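TRAP dicarboxylate ABC transporter, substrate-binding protein (Roseobacter denitrificans, PDB 4OVQ) binds beta-D-glucuronate in the periplasm and probably hands it on to a TRAP-type membrane transporter. Local coordinates at residues Trp140-Ala145 with Asp267-Arg272; Gly93-Ala98 with Ala131-Gln136; Lys153-Pro158 with Phe223-Gln228; Ala41-Ala46 with Leu59-Gly64; Gly68-Ala73 with Gly85-Gly90. All blocks are in the same frame, centred on the assembly; numbering follows the deposited sequence.

Interaction 1: residues Trp140-Ala145 with Asp267-Arg272; sequences WYDAGA and DLWNKR
Trp269 lays its indole against the turn made by Asp142, Ala143 and Gly144, and the close part of the contact lies over one face of this ring. Asp142 CB lies over the five-membered ring, 4.1 Å from its centroid, while Ala143 CA lies 4.0 Å from the centroid of the six-membered ring, both as CH-pi contacts. The turn keeps its own shape through an Asx turn, in which Gly144 N donates to Asp142 OD1 at 2.8 Å. The side near Asn270 is looser and wet: Asp142 OD2 and Asn270 ND2 stand 4.3 Å apart, and a water joins them, donating to Asp142 OD2 and accepting from Asn270 ND2 at 2.6 Å. The turn follows strand 135-141, where the chain leaves one sheet for strand 146-150 of the other, and Trp269 of helix 248-282 packs against the chain at this crossing. Asp142 also touches Val111 and Phe115 of helix 111-118, Ala143 meets the sugar-binding Glu234 on strand 234-239, and Trp269 packs on Pro210 of helix 209-214.

Interaction 2: residues Gly93-Ala98 with Ala131-Gln136; sequences GPLVPA and AEKGIQ
Leu95 overlaps the aliphatic stem of Lys133, its CG 4.0 Å from Lys133 CB, with the two side chains sliding past each other in opposite directions. Lys133 belongs to the Schellman motif that ends helix 121-132: Gly134, at positive phi, is its C-prime residue, with Gly134 N bonded to Ala131 O at 2.9 Å and Ile135 N to Met130 O. The chain then turns directly into strand 135-141, an outer strand of the five-stranded sheet, and the loop after helix 89-92 packs across this helix-to-strand joint. Leu95 CD2 meets Ile135 CD1 tip to tip at 3.9 Å, Val96 CG2 adds a second apolar touch, 3.9 Å from Lys133 CG, and the Val96 side chain also rests on Met130. With an alanine in place of Leu95, Ile135 CD1 would probably lose its facing methyl and the Lys133 stem would be freer to swing. As it stands, that stem bends at chi2 (-69°) and runs over the Leu95 carbonyl, with Lys133 CG 3.5 Å from Leu95 O. Its ammonium end finds the same oxygen through one water, which accepts from Lys133 NZ at 3.0 Å and donates to Leu95 O at 2.6 Å.

Interaction 3: residues Lys153-Pro158 with Phe223-Gln228; sequences KPINTP and FYSLSQ
Lys153 meets Phe223 with its backbone rather than its ammonium end: Lys153 N lies 3.4 Å from Phe223 CD2, and Lys153 CA stands over the ring toward its rim. Next along the chain, Pro154 extends the cover on the same face, its CD 4.0 Å from the ring centroid and 24° off the ring normal, a CH-pi contact. Phe223 sets its CG beside its own backbone N (chi1 -66°), which carries the ring out beneath the Lys153-Pro154 step. Were an alanine to stand in place of Phe223, this step would probably lose the surface it lies on, and the proline ring would border a gap. At Ile155 the contact turns polar: its N-H points almost straight at Ser225 OG, 3.0 Å away at 166°. Asn288 ties both partners further, with OD1 bonded to Ser225 OG and ND2 to Ile155 O, so the buried hydroxyl is gripped from two sources. The Ile155 side chain, meanwhile, packs on Phe148, Val161 and Phe296. Beyond it, the backbone N atoms of Asn156 and Thr157 both bond to Asp160 OD2, as the chain leaves the strand behind. Phe223 and Ser225 toward the loop with Tyr224 away is the alternation of a beta strand, before an inverse gamma turn centred on Leu226; this strand lies inside the four-stranded mixed sheet, covered by the loop from strand 146-150 to strand 165-168.

Interaction 4: residues Ala41-Ala46 with Leu59-Gly64; sequences AMDKFA and LQMFHG
Met42, Asp43, Phe45 and Ala46 of helix 37-52 pack on Leu59, Met61 and His63, a helix-on-strand contact at the outer edge of the five-stranded sheet, apolar for most of its length and polar at one end. The segments run nearly antiparallel, at 164°, with their axes 8.5 Å apart. At the close end Ala46 CB sits 3.8 Å from Leu59 CB, and a branch of the same leucine, CD2, comes within 3.6 Å of Phe45 CD2. Further along, two selenomethionines cross at about a right angle, Met42 CE touching Met61 SE at 3.8 Å; each chain is bent at chi2 and chi3, and these bends fold the methyls in against each other. The geometry is that of a beta-alpha-beta unit, in which strand 25-29 leads into helix 37-52 and returns as strand 58-62, parallel to the first. Just past the returning strand comes the polar end: His63 NE2 donates to Asp43 OD1 at 2.9 Å and 160°. The oxygen lies in the imidazole plane, the carboxylate is turned 73° to the ring, and the donor meets it from above the carboxylate plane. On the other ring nitrogen, His63 ND1 is hydrogen-bonded to Asn30 ND2, which is consistent with a neutral imidazole polarised by the aspartate. Inward, Met42 and Phe45 continue onto Ile84 and Ile236 of the neighbouring strands.

Interaction 5: residues Gly68-Ala73 with Gly85-Gly90; sequences GSQPDA and GNFNLG. With BDP (beta-D-glucopyranuronic acid), chain C.
Gln70 reaches from the start of helix 70-79 to Asn88 at the end of strand 84-88, and its amide works in two directions. Among the hydrogen bonds, Asn88 N donates to Gln70 OE1 at 2.8 Å, a bent bond of 136° whose donor is tilted 21° from the carbonyl plane. The other half of the amide serves the ligand: Gln70 NE2 donates to O3 of beta-D-glucuronate at 3.0 Å and lies 2.9 Å from its O4. An extended chain with CG anti to the backbone N (chi1 -171°) lets the glutamine span this distance. Two helix N-caps flank the bridge: Ser69 OG accepts from Asp72 N at 3.2 Å, and Asn88 OD1 from Gly90 N at 2.9 Å, while Asn88 ND2 bonds Glu234, which also binds the sugar. His32, Arg146, Arg167 and Asn207 supply further hydrogen bonds to the ligand. Apolar contact fills the side away from the pocket, where Ala73 CB touches Phe87 CE1 at 3.7 Å. Gly85 CA lies over a face of that ring, and a CB on Gly85 would collide with Phe87 CZ. As for van der Waals contact with the sugar, Asn88 CB comes to 3.4 Å from O3. Because a backbone N-H occupies the glutamine oxygen, the amide is unlikely to flip, and its NH2 is held facing the sugar hydroxyls.

In the fold
From the N terminus, interaction 4 closes the first short loop, bringing helix 37-52 onto strand 58-62. Interaction 5 follows in series, joining helix 70-79 to strand 84-88, and interaction 2 then folds the next loop back on the start of strand 135-141. That strand ends in interaction 1, which closes by far the longest loop, out to helix 248-282; interaction 3, in the second sheet, is nested within it, and none of the five cross. Interactions 1, 2, 4 and 5 all reach the five-stranded sheet. Met42 touches both Tyr141 and Asn86, linking interaction 4 to interactions 1 and 5, while Ala145 against Gln228 carries interaction 1 across to interaction 3.

Interaction 1: residues Trp140-Ala145 with Asp267-Arg272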
# COMPACT_ATOMS: atom_id res chain seq x y z
N TRP A 140 -2.07 11.33 -2.17
CA TRP A 140 -1.46 10.06 -2.43
C TRP A 140 -0.01 9.98 -1.86
O TRP A 140 0.83 10.88 -2.07
CB TRP A 140 -1.39 9.77 -3.94
CG TRP A 140 -2.69 9.84 -4.68
CD1 TRP A 140 -3.02 10.73 -5.66
CD2 TRP A 140 -3.82 8.97 -4.53
NE1 TRP A 140 -4.29 10.49 -6.11
CE2 TRP A 140 -4.80 9.40 -5.45
CE3 TRP A 140 -4.10 7.87 -3.71
CZ2 TRP A 140 -6.04 8.78 -5.55
CZ3 TRP A 140 -5.35 7.25 -3.84
CH2 TRP A 140 -6.30 7.72 -4.75
N TYR A 141 0.29 8.87 -1.20
CA TYR A 141 1.63 8.59 -0.71
C TYR A 141 2.29 7.50 -1.54
O TYR A 141 1.61 6.61 -2.08
CB TYR A 141 1.54 8.05 0.73
CG TYR A 141 1.43 9.04 1.87
CD1 TYR A 141 1.34 10.42 1.68
CD2 TYR A 141 1.47 8.55 3.17
CE1 TYR A 141 1.26 11.28 2.78
CE2 TYR A 141 1.39 9.39 4.26
CZ TYR A 141 1.30 10.73 4.06
OH TYR A 141 1.23 11.55 5.18
N ASP A 142 3.62 7.53 -1.62
CA ASP A 142 4.45 6.51 -2.27
C ASP A 142 4.68 5.35 -1.32
O ASP A 142 4.96 5.55 -0.12
CB ASP A 142 5.80 7.17 -2.61
CG ASP A 142 6.59 6.43 -3.68
OD1 ASP A 142 6.33 5.25 -3.99
OD2 ASP A 142 7.50 7.08 -4.25
N ALA A 143 4.57 4.12 -1.83
CA ALA A 143 5.00 2.92 -1.09
C ALA A 143 5.84 2.03 -1.98
O ALA A 143 6.00 0.84 -1.71
CB ALA A 143 3.81 2.14 -0.54
N GLY A 144 6.41 2.63 -3.03
CA GLY A 144 7.31 1.91 -3.90
C GLY A 144 6.72 0.68 -4.55
O GLY A 144 5.52 0.57 -4.74
N ALA A 145 7.63 -0.19 -4.99
CA ALA A 145 7.26 -1.51 -5.49
C ALA A 145 7.50 -2.59 -4.43
O ALA A 145 8.49 -2.55 -3.70
CB ALA A 145 8.04 -1.85 -6.73
N ASP A 267 9.32 12.92 -0.75
CA ASP A 267 10.75 13.23 -0.55
C ASP A 267 11.38 12.31 0.50
O ASP A 267 12.50 11.81 0.32
CB ASP A 267 10.93 14.69 -0.12
CG ASP A 267 10.57 15.68 -1.21
OD1 ASP A 267 10.55 15.30 -2.40
OD2 ASP A 267 10.30 16.86 -0.87
N LEU A 268 10.70 12.11 1.62
CA LEU A 268 11.20 11.21 2.66
C LEU A 268 11.32 9.79 2.10
O LEU A 268 12.28 9.07 2.38
CB LEU A 268 10.30 11.20 3.90
CG LEU A 268 10.18 12.51 4.68
CD1 LEU A 268 9.19 12.34 5.84
CD2 LEU A 268 11.56 12.93 5.18
N TRP A 269 10.30 9.38 1.35
CA TRP A 269 10.23 8.01 0.84
C TRP A 269 11.44 7.65 -0.02
O TRP A 269 12.06 6.60 0.16
CB TRP A 269 8.94 7.79 0.03
CG TRP A 269 8.88 6.36 -0.42
CD1 TRP A 269 9.20 5.87 -1.65
CD2 TRP A 269 8.55 5.24 0.40
NE1 TRP A 269 9.08 4.49 -1.65
CE2 TRP A 269 8.70 4.09 -0.40
CE3 TRP A 269 8.18 5.10 1.73
CZ2 TRP A 269 8.46 2.79 0.10
CZ3 TRP A 269 7.96 3.83 2.22
CH2 TRP A 269 8.08 2.69 1.39
N ASN A 270 11.80 8.51 -0.96
CA ASN A 270 12.89 8.16 -1.87
C ASN A 270 14.23 8.01 -1.15
O ASN A 270 15.01 7.10 -1.45
CB ASN A 270 12.96 9.14 -3.05
CG ASN A 270 11.87 8.87 -4.09
OD1 ASN A 270 11.15 9.79 -4.51
ND2 ASN A 270 11.74 7.62 -4.52
N LYS A 271 14.49 8.86 -0.16
CA LYS A 271 15.70 8.69 0.64
C LYS A 271 15.65 7.40 1.49
O LYS A 271 16.67 6.79 1.79
CB LYS A 271 15.89 9.92 1.54
CG LYS A 271 16.34 11.15 0.76
CD LYS A 271 16.90 12.20 1.69
CE LYS A 271 15.78 12.99 2.35
NZ LYS A 271 16.26 13.69 3.58
N ARG A 272 14.45 6.97 1.85
CA ARG A 272 14.33 5.87 2.80
C ARG A 272 14.52 4.54 2.12
O ARG A 272 15.04 3.61 2.72
CB ARG A 272 12.98 5.88 3.50
CG ARG A 272 12.78 4.73 4.46
CD ARG A 272 13.95 4.63 5.40
NE ARG A 272 13.74 3.60 6.39
CZ ARG A 272 13.15 3.79 7.57
NH1 ARG A 272 13.03 2.76 8.40
NH2 ARG A 272 12.74 4.99 7.93
O HOH W 1 9.64 6.35 -5.42
O HOH W 2 8.55 9.44 -3.91

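Interaction 2: residues Gly93-Ala98 with Ala131-Gln136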
# COMPACT_ATOMS: atom_id res chain seq x y z
N GLY A 93 -9.12 -2.46 -1.61
CA GLY A 93 -9.65 -3.02 -2.85
C GLY A 93 -10.89 -3.87 -2.66
O GLY A 93 -11.81 -3.77 -3.46
N PRO A 94 -10.91 -4.70 -1.61
CA PRO A 94 -12.11 -5.55 -1.47
C PRO A 94 -13.38 -4.73 -1.19
O PRO A 94 -14.47 -5.20 -1.52
CB PRO A 94 -11.76 -6.44 -0.29
CG PRO A 94 -10.20 -6.56 -0.37
CD PRO A 94 -9.80 -5.13 -0.73
N LEU A 95 -13.24 -3.51 -0.67
CA LEU A 95 -14.37 -2.63 -0.38
C LEU A 95 -14.79 -1.78 -1.60
O LEU A 95 -15.97 -1.42 -1.74
CB LEU A 95 -14.01 -1.71 0.78
CG LEU A 95 -14.96 -0.53 1.06
CD1 LEU A 95 -16.27 -1.04 1.61
CD2 LEU A 95 -14.35 0.49 2.03
N VAL A 96 -13.82 -1.44 -2.45
CA VAL A 96 -13.99 -0.46 -3.52
C VAL A 96 -13.44 -0.98 -4.85
O VAL A 96 -12.25 -0.95 -5.09
CB VAL A 96 -13.23 0.86 -3.20
CG1 VAL A 96 -13.58 1.95 -4.19
CG2 VAL A 96 -13.52 1.36 -1.79
N PRO A 97 -14.32 -1.46 -5.74
CA PRO A 97 -13.89 -2.07 -7.00
C PRO A 97 -12.89 -1.24 -7.78
O PRO A 97 -11.96 -1.82 -8.32
CB PRO A 97 -15.21 -2.18 -7.79
CG PRO A 97 -16.24 -2.32 -6.75
CD PRO A 97 -15.78 -1.47 -5.59
N ALA A 98 -13.09 0.07 -7.87
CA ALA A 98 -12.22 0.90 -8.71
C ALA A 98 -10.85 0.96 -8.06
O ALA A 98 -9.84 0.93 -8.75
CB ALA A 98 -12.81 2.29 -8.94
N ALA A 131 -15.00 7.55 -2.38
CA ALA A 131 -15.91 8.49 -1.75
C ALA A 131 -17.30 7.86 -1.65
O ALA A 131 -17.98 7.99 -0.63
CB ALA A 131 -15.94 9.80 -2.54
N GLU A 132 -17.67 7.12 -2.70
CA GLU A 132 -18.88 6.30 -2.80
C GLU A 132 -19.06 5.28 -1.67
O GLU A 132 -20.18 4.97 -1.27
CB GLU A 132 -18.89 5.60 -4.18
CG GLU A 132 -19.76 4.35 -4.30
CD GLU A 132 -19.59 3.64 -5.66
OE1 GLU A 132 -19.31 4.33 -6.67
OE2 GLU A 132 -19.72 2.40 -5.72
N LYS A 133 -17.95 4.75 -1.15
CA LYS A 133 -17.97 3.86 0.02
C LYS A 133 -17.58 4.56 1.33
O LYS A 133 -17.20 3.89 2.29
CB LYS A 133 -17.03 2.67 -0.20
CG LYS A 133 -17.39 1.79 -1.38
CD LYS A 133 -18.68 1.00 -1.15
CE LYS A 133 -19.09 0.30 -2.41
NZ LYS A 133 -19.81 -0.96 -2.11
N GLY A 134 -17.67 5.89 1.36
CA GLY A 134 -17.58 6.63 2.60
C GLY A 134 -16.18 7.06 3.02
O GLY A 134 -15.97 7.54 4.13
N ILE A 135 -15.22 6.85 2.12
CA ILE A 135 -13.85 7.21 2.43
C ILE A 135 -13.22 8.12 1.39
O ILE A 135 -13.01 7.74 0.24
CB ILE A 135 -12.98 5.98 2.66
CG1 ILE A 135 -12.84 5.13 1.43
CG2 ILE A 135 -13.47 5.16 3.85
CD1 ILE A 135 -12.32 3.77 1.74
N GLN A 136 -12.93 9.34 1.79
CA GLN A 136 -12.42 10.34 0.85
C GLN A 136 -10.87 10.38 0.83
O GLN A 136 -10.24 10.69 1.85
CB GLN A 136 -12.96 11.70 1.28
CG GLN A 136 -12.33 12.90 0.66
CD GLN A 136 -12.95 13.19 -0.64
OE1 GLN A 136 -14.17 13.33 -0.74
NE2 GLN A 136 -12.14 13.20 -1.69
O HOH W 3 -17.93 -3.04 -1.18

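Interaction 3: residues Lys153-Pro158 with Phe223-Gln228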
# COMPACT_ATOMS: atom_id res chain seq x y z
N LYS A 153 15.61 -19.49 -0.26
CA LYS A 153 16.30 -19.43 -1.54
C LYS A 153 15.89 -18.24 -2.38
O LYS A 153 14.81 -17.69 -2.19
CB LYS A 153 15.96 -20.68 -2.35
CG LYS A 153 14.48 -20.80 -2.67
CD LYS A 153 14.12 -22.16 -3.23
CE LYS A 153 12.62 -22.28 -3.41
NZ LYS A 153 12.22 -23.47 -4.19
N PRO A 154 16.74 -17.84 -3.33
CA PRO A 154 16.34 -16.82 -4.29
C PRO A 154 15.16 -17.25 -5.14
O PRO A 154 14.98 -18.44 -5.41
CB PRO A 154 17.57 -16.69 -5.20
CG PRO A 154 18.71 -17.20 -4.39
CD PRO A 154 18.15 -18.24 -3.48
N ILE A 155 14.36 -16.28 -5.57
CA ILE A 155 13.31 -16.49 -6.56
C ILE A 155 13.71 -15.84 -7.88
O ILE A 155 13.94 -14.63 -7.93
CB ILE A 155 11.97 -15.85 -6.11
CG1 ILE A 155 11.42 -16.62 -4.91
CG2 ILE A 155 10.97 -15.83 -7.26
CD1 ILE A 155 10.39 -15.79 -4.10
N ASN A 156 13.82 -16.64 -8.94
CA ASN A 156 14.13 -16.10 -10.27
C ASN A 156 13.09 -16.45 -11.30
O ASN A 156 12.94 -15.74 -12.30
CB ASN A 156 15.51 -16.59 -10.75
CG ASN A 156 16.63 -15.88 -10.05
OD1 ASN A 156 16.92 -14.71 -10.33
ND2 ASN A 156 17.24 -16.57 -9.09
N THR A 157 12.36 -17.53 -11.07
CA THR A 157 11.31 -17.96 -11.98
C THR A 157 10.10 -18.38 -11.16
O THR A 157 10.22 -18.65 -9.96
CB THR A 157 11.78 -19.13 -12.87
OG1 THR A 157 11.79 -20.35 -12.12
CG2 THR A 157 13.16 -18.85 -13.41
N PRO A 158 8.91 -18.40 -11.79
CA PRO A 158 7.72 -18.91 -11.10
C PRO A 158 7.94 -20.28 -10.47
O PRO A 158 7.39 -20.54 -9.42
CB PRO A 158 6.68 -18.98 -12.22
CG PRO A 158 7.06 -17.86 -13.14
CD PRO A 158 8.58 -17.79 -13.09
N PHE A 223 16.64 -13.58 1.91
CA PHE A 223 16.72 -13.47 0.45
C PHE A 223 15.65 -12.49 -0.03
O PHE A 223 14.47 -12.69 0.24
CB PHE A 223 16.50 -14.82 -0.25
CG PHE A 223 17.58 -15.83 0.03
CD1 PHE A 223 18.78 -15.78 -0.66
CD2 PHE A 223 17.38 -16.83 0.95
CE1 PHE A 223 19.76 -16.71 -0.41
CE2 PHE A 223 18.35 -17.76 1.20
CZ PHE A 223 19.55 -17.70 0.52
N TYR A 224 16.05 -11.44 -0.75
CA TYR A 224 15.10 -10.47 -1.30
C TYR A 224 15.26 -10.49 -2.81
O TYR A 224 16.37 -10.28 -3.35
CB TYR A 224 15.37 -9.08 -0.73
CG TYR A 224 14.32 -8.01 -0.99
CD1 TYR A 224 14.39 -7.21 -2.12
CD2 TYR A 224 13.32 -7.75 -0.06
CE1 TYR A 224 13.45 -6.20 -2.35
CE2 TYR A 224 12.37 -6.75 -0.27
CZ TYR A 224 12.44 -5.98 -1.43
OH TYR A 224 11.53 -4.97 -1.64
N SER A 225 14.17 -10.76 -3.50
CA SER A 225 14.16 -10.93 -4.95
C SER A 225 13.28 -9.88 -5.58
O SER A 225 12.08 -9.83 -5.31
CB SER A 225 13.65 -12.34 -5.33
OG SER A 225 14.47 -13.37 -4.82
N LEU A 226 13.88 -9.06 -6.45
CA LEU A 226 13.24 -7.88 -7.02
C LEU A 226 12.23 -8.16 -8.13
O LEU A 226 12.40 -7.74 -9.28
CB LEU A 226 14.29 -6.88 -7.51
CG LEU A 226 15.08 -6.24 -6.36
CD1 LEU A 226 16.46 -5.77 -6.78
CD2 LEU A 226 14.31 -5.08 -5.75
N SER A 227 11.16 -8.85 -7.75
CA SER A 227 10.05 -9.13 -8.64
C SER A 227 9.27 -7.88 -8.97
O SER A 227 8.72 -7.74 -10.04
CB SER A 227 9.12 -10.15 -7.98
OG SER A 227 8.85 -9.76 -6.64
N GLN A 228 9.18 -6.96 -8.00
CA GLN A 228 8.43 -5.73 -8.20
C GLN A 228 7.07 -6.01 -8.85
O GLN A 228 6.65 -5.33 -9.79
CB GLN A 228 9.26 -4.78 -9.06
CG GLN A 228 10.56 -4.38 -8.39
CD GLN A 228 11.45 -3.52 -9.28
OE1 GLN A 228 11.46 -3.68 -10.50
NE2 GLN A 228 12.21 -2.62 -8.66

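Interaction 4: residues Ala41-Ala46 with Leu59-Gly64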
# COMPACT_ATOMS: atom_id res chain seq x y z
N ALA A 41 5.46 11.93 7.94
CA ALA A 41 4.56 12.71 7.08
C ALA A 41 3.15 12.87 7.67
O ALA A 41 2.52 13.91 7.47
CB ALA A 41 4.49 12.11 5.67
N MSE A 42 2.61 11.85 8.33
CA MSE A 42 1.33 12.02 8.97
C MSE A 42 1.42 12.98 10.16
O MSE A 42 0.46 13.70 10.44
CB MSE A 42 0.73 10.64 9.38
CG MSE A 42 0.31 9.79 8.18
SE MSE A 42 -1.15 10.60 7.16
CE MSE A 42 -2.58 10.14 8.42
N ASP A 43 2.54 12.97 10.87
CA ASP A 43 2.78 13.98 11.91
C ASP A 43 2.73 15.36 11.27
O ASP A 43 2.13 16.30 11.80
CB ASP A 43 4.11 13.75 12.66
CG ASP A 43 4.02 12.62 13.67
OD1 ASP A 43 2.88 12.33 14.10
OD2 ASP A 43 5.08 12.04 14.01
N LYS A 44 3.33 15.47 10.10
CA LYS A 44 3.33 16.74 9.39
C LYS A 44 1.93 17.15 8.94
O LYS A 44 1.55 18.34 9.00
CB LYS A 44 4.31 16.69 8.22
CG LYS A 44 4.49 18.06 7.51
CD LYS A 44 5.03 19.18 8.44
CE LYS A 44 6.35 18.80 9.10
NZ LYS A 44 7.04 19.97 9.79
N PHE A 45 1.14 16.18 8.47
CA PHE A 45 -0.25 16.43 8.15
C PHE A 45 -0.98 16.97 9.37
O PHE A 45 -1.68 17.98 9.28
CB PHE A 45 -0.90 15.17 7.61
CG PHE A 45 -2.40 15.28 7.41
CD1 PHE A 45 -2.96 16.28 6.58
CD2 PHE A 45 -3.26 14.38 8.03
CE1 PHE A 45 -4.34 16.35 6.38
CE2 PHE A 45 -4.65 14.44 7.83
CZ PHE A 45 -5.20 15.43 7.00
N ALA A 46 -0.78 16.34 10.52
CA ALA A 46 -1.45 16.81 11.73
C ALA A 46 -0.99 18.23 12.09
O ALA A 46 -1.80 19.07 12.40
CB ALA A 46 -1.21 15.84 12.89
N LEU A 59 -5.41 16.87 15.11
CA LEU A 59 -5.33 15.44 14.83
C LEU A 59 -4.31 14.78 15.73
O LEU A 59 -3.15 15.18 15.76
CB LEU A 59 -4.95 15.22 13.37
CG LEU A 59 -4.67 13.80 12.89
CD1 LEU A 59 -5.89 12.90 13.03
CD2 LEU A 59 -4.29 13.91 11.40
N GLN A 60 -4.75 13.75 16.46
CA GLN A 60 -3.87 12.89 17.21
C GLN A 60 -3.62 11.57 16.46
O GLN A 60 -4.56 10.77 16.24
CB GLN A 60 -4.49 12.61 18.59
CG GLN A 60 -3.58 11.86 19.56
CD GLN A 60 -4.17 11.78 20.95
OE1 GLN A 60 -5.22 12.38 21.22
NE2 GLN A 60 -3.52 11.05 21.84
N MSE A 61 -2.36 11.34 16.08
CA MSE A 61 -1.97 10.09 15.44
C MSE A 61 -1.68 8.97 16.43
O MSE A 61 -1.08 9.19 17.48
CB MSE A 61 -0.73 10.30 14.59
CG MSE A 61 -0.92 11.24 13.38
SE MSE A 61 -2.31 10.68 12.13
CE MSE A 61 -1.69 8.84 11.88
N PHE A 62 -2.14 7.78 16.06
CA PHE A 62 -1.72 6.55 16.69
C PHE A 62 -0.96 5.75 15.65
O PHE A 62 -1.57 5.11 14.76
CB PHE A 62 -2.96 5.80 17.19
CG PHE A 62 -3.73 6.56 18.24
CD1 PHE A 62 -4.55 7.61 17.89
CD2 PHE A 62 -3.61 6.24 19.58
CE1 PHE A 62 -5.24 8.33 18.83
CE2 PHE A 62 -4.30 6.96 20.53
CZ PHE A 62 -5.11 8.01 20.16
N HIS A 63 0.36 5.83 15.71
CA HIS A 63 1.26 5.11 14.83
C HIS A 63 1.44 3.66 15.31
O HIS A 63 0.89 3.26 16.32
CB HIS A 63 2.62 5.81 14.80
CG HIS A 63 2.54 7.25 14.37
ND1 HIS A 63 1.99 7.64 13.17
CD2 HIS A 63 2.97 8.38 14.97
CE1 HIS A 63 2.06 8.95 13.06
NE2 HIS A 63 2.67 9.42 14.13
N GLY A 64 2.26 2.91 14.57
CA GLY A 64 2.57 1.55 14.97
C GLY A 64 1.38 0.60 15.02
O GLY A 64 1.49 -0.45 15.64

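Interaction 5: residues Gly68-Ala73 with Gly85-Gly90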
# COMPACT_ATOMS: atom_id res chain seq x y z
N GLY A 68 -5.19 -1.09 15.67
CA GLY A 68 -5.68 -2.32 15.09
C GLY A 68 -5.16 -2.62 13.70
O GLY A 68 -4.31 -1.91 13.15
N SER A 69 -5.63 -3.70 13.13
CA SER A 69 -5.19 -4.08 11.80
C SER A 69 -5.67 -3.12 10.74
O SER A 69 -6.57 -2.30 10.96
CB SER A 69 -5.74 -5.44 11.46
OG SER A 69 -7.12 -5.36 11.12
N GLN A 70 -5.07 -3.20 9.55
CA GLN A 70 -5.47 -2.26 8.53
C GLN A 70 -6.95 -2.47 8.10
O GLN A 70 -7.70 -1.49 7.99
CB GLN A 70 -4.48 -2.26 7.35
CG GLN A 70 -4.75 -1.15 6.37
CD GLN A 70 -3.56 -0.62 5.60
OE1 GLN A 70 -3.64 0.49 5.09
NE2 GLN A 70 -2.46 -1.37 5.54
N PRO A 71 -7.39 -3.71 7.88
CA PRO A 71 -8.83 -3.80 7.54
C PRO A 71 -9.78 -3.27 8.62
O PRO A 71 -10.80 -2.67 8.33
CB PRO A 71 -9.02 -5.31 7.33
CG PRO A 71 -7.65 -5.80 6.89
CD PRO A 71 -6.71 -5.01 7.76
N ASP A 72 -9.44 -3.49 9.87
CA ASP A 72 -10.24 -2.98 10.95
C ASP A 72 -10.22 -1.45 10.95
O ASP A 72 -11.26 -0.80 11.07
CB ASP A 72 -9.82 -3.61 12.28
CG ASP A 72 -10.12 -5.13 12.33
OD1 ASP A 72 -10.99 -5.59 11.56
OD2 ASP A 72 -9.50 -5.87 13.14
N ALA A 73 -9.06 -0.84 10.74
CA ALA A 73 -9.00 0.59 10.74
C ALA A 73 -9.80 1.17 9.60
O ALA A 73 -10.40 2.22 9.74
CB ALA A 73 -7.55 1.06 10.67
N GLY A 85 -7.07 8.03 8.27
CA GLY A 85 -6.11 6.94 8.16
C GLY A 85 -5.14 7.21 7.03
O GLY A 85 -5.46 7.87 6.05
N ASN A 86 -3.91 6.75 7.18
CA ASN A 86 -3.03 6.54 6.05
C ASN A 86 -3.18 5.06 5.70
O ASN A 86 -2.66 4.19 6.40
CB ASN A 86 -1.59 6.91 6.41
CG ASN A 86 -0.54 6.21 5.54
OD1 ASN A 86 0.50 5.79 6.03
ND2 ASN A 86 -0.84 6.07 4.27
N PHE A 87 -3.89 4.80 4.62
CA PHE A 87 -4.18 3.46 4.17
C PHE A 87 -3.47 3.13 2.84
O PHE A 87 -3.56 3.87 1.84
CB PHE A 87 -5.70 3.25 4.00
CG PHE A 87 -6.48 3.39 5.26
CD1 PHE A 87 -6.00 2.87 6.45
CD2 PHE A 87 -7.71 4.03 5.23
CE1 PHE A 87 -6.73 3.01 7.62
CE2 PHE A 87 -8.46 4.17 6.38
CZ PHE A 87 -7.97 3.65 7.57
N ASN A 88 -2.83 1.97 2.83
CA ASN A 88 -2.42 1.34 1.57
C ASN A 88 -3.68 0.94 0.79
O ASN A 88 -4.66 0.48 1.39
CB ASN A 88 -1.65 0.08 1.91
CG ASN A 88 -0.97 -0.57 0.72
OD1 ASN A 88 -1.52 -1.50 0.11
ND2 ASN A 88 0.26 -0.16 0.44
N LEU A 89 -3.68 1.10 -0.52
CA LEU A 89 -4.90 0.76 -1.28
C LEU A 89 -5.18 -0.74 -1.39
O LEU A 89 -6.29 -1.13 -1.71
CB LEU A 89 -4.92 1.43 -2.65
CG LEU A 89 -5.77 2.69 -2.64
CD1 LEU A 89 -5.21 3.77 -1.75
CD2 LEU A 89 -6.00 3.22 -4.06
N GLY A 90 -4.18 -1.57 -1.10
CA GLY A 90 -4.36 -3.02 -1.13
C GLY A 90 -5.56 -3.52 -0.37
O GLY A 90 -6.45 -4.16 -0.91
C1 BDP C . 3.19 -1.86 3.52
C2 BDP C . 2.09 -0.83 3.62
C3 BDP C . 1.34 -1.12 4.85
C4 BDP C . 0.78 -2.50 4.80
C5 BDP C . 1.88 -3.51 4.61
C6 BDP C . 1.37 -4.96 4.50
O2 BDP C . 2.77 0.46 3.76
O3 BDP C . 0.19 -0.20 4.81
O4 BDP C . 0.03 -2.79 6.06
O5 BDP C . 2.65 -3.22 3.45
O6A BDP C . 0.36 -5.30 5.18
O1 BDP C . 3.97 -1.71 2.37
O6B BDP C . 2.11 -5.72 3.83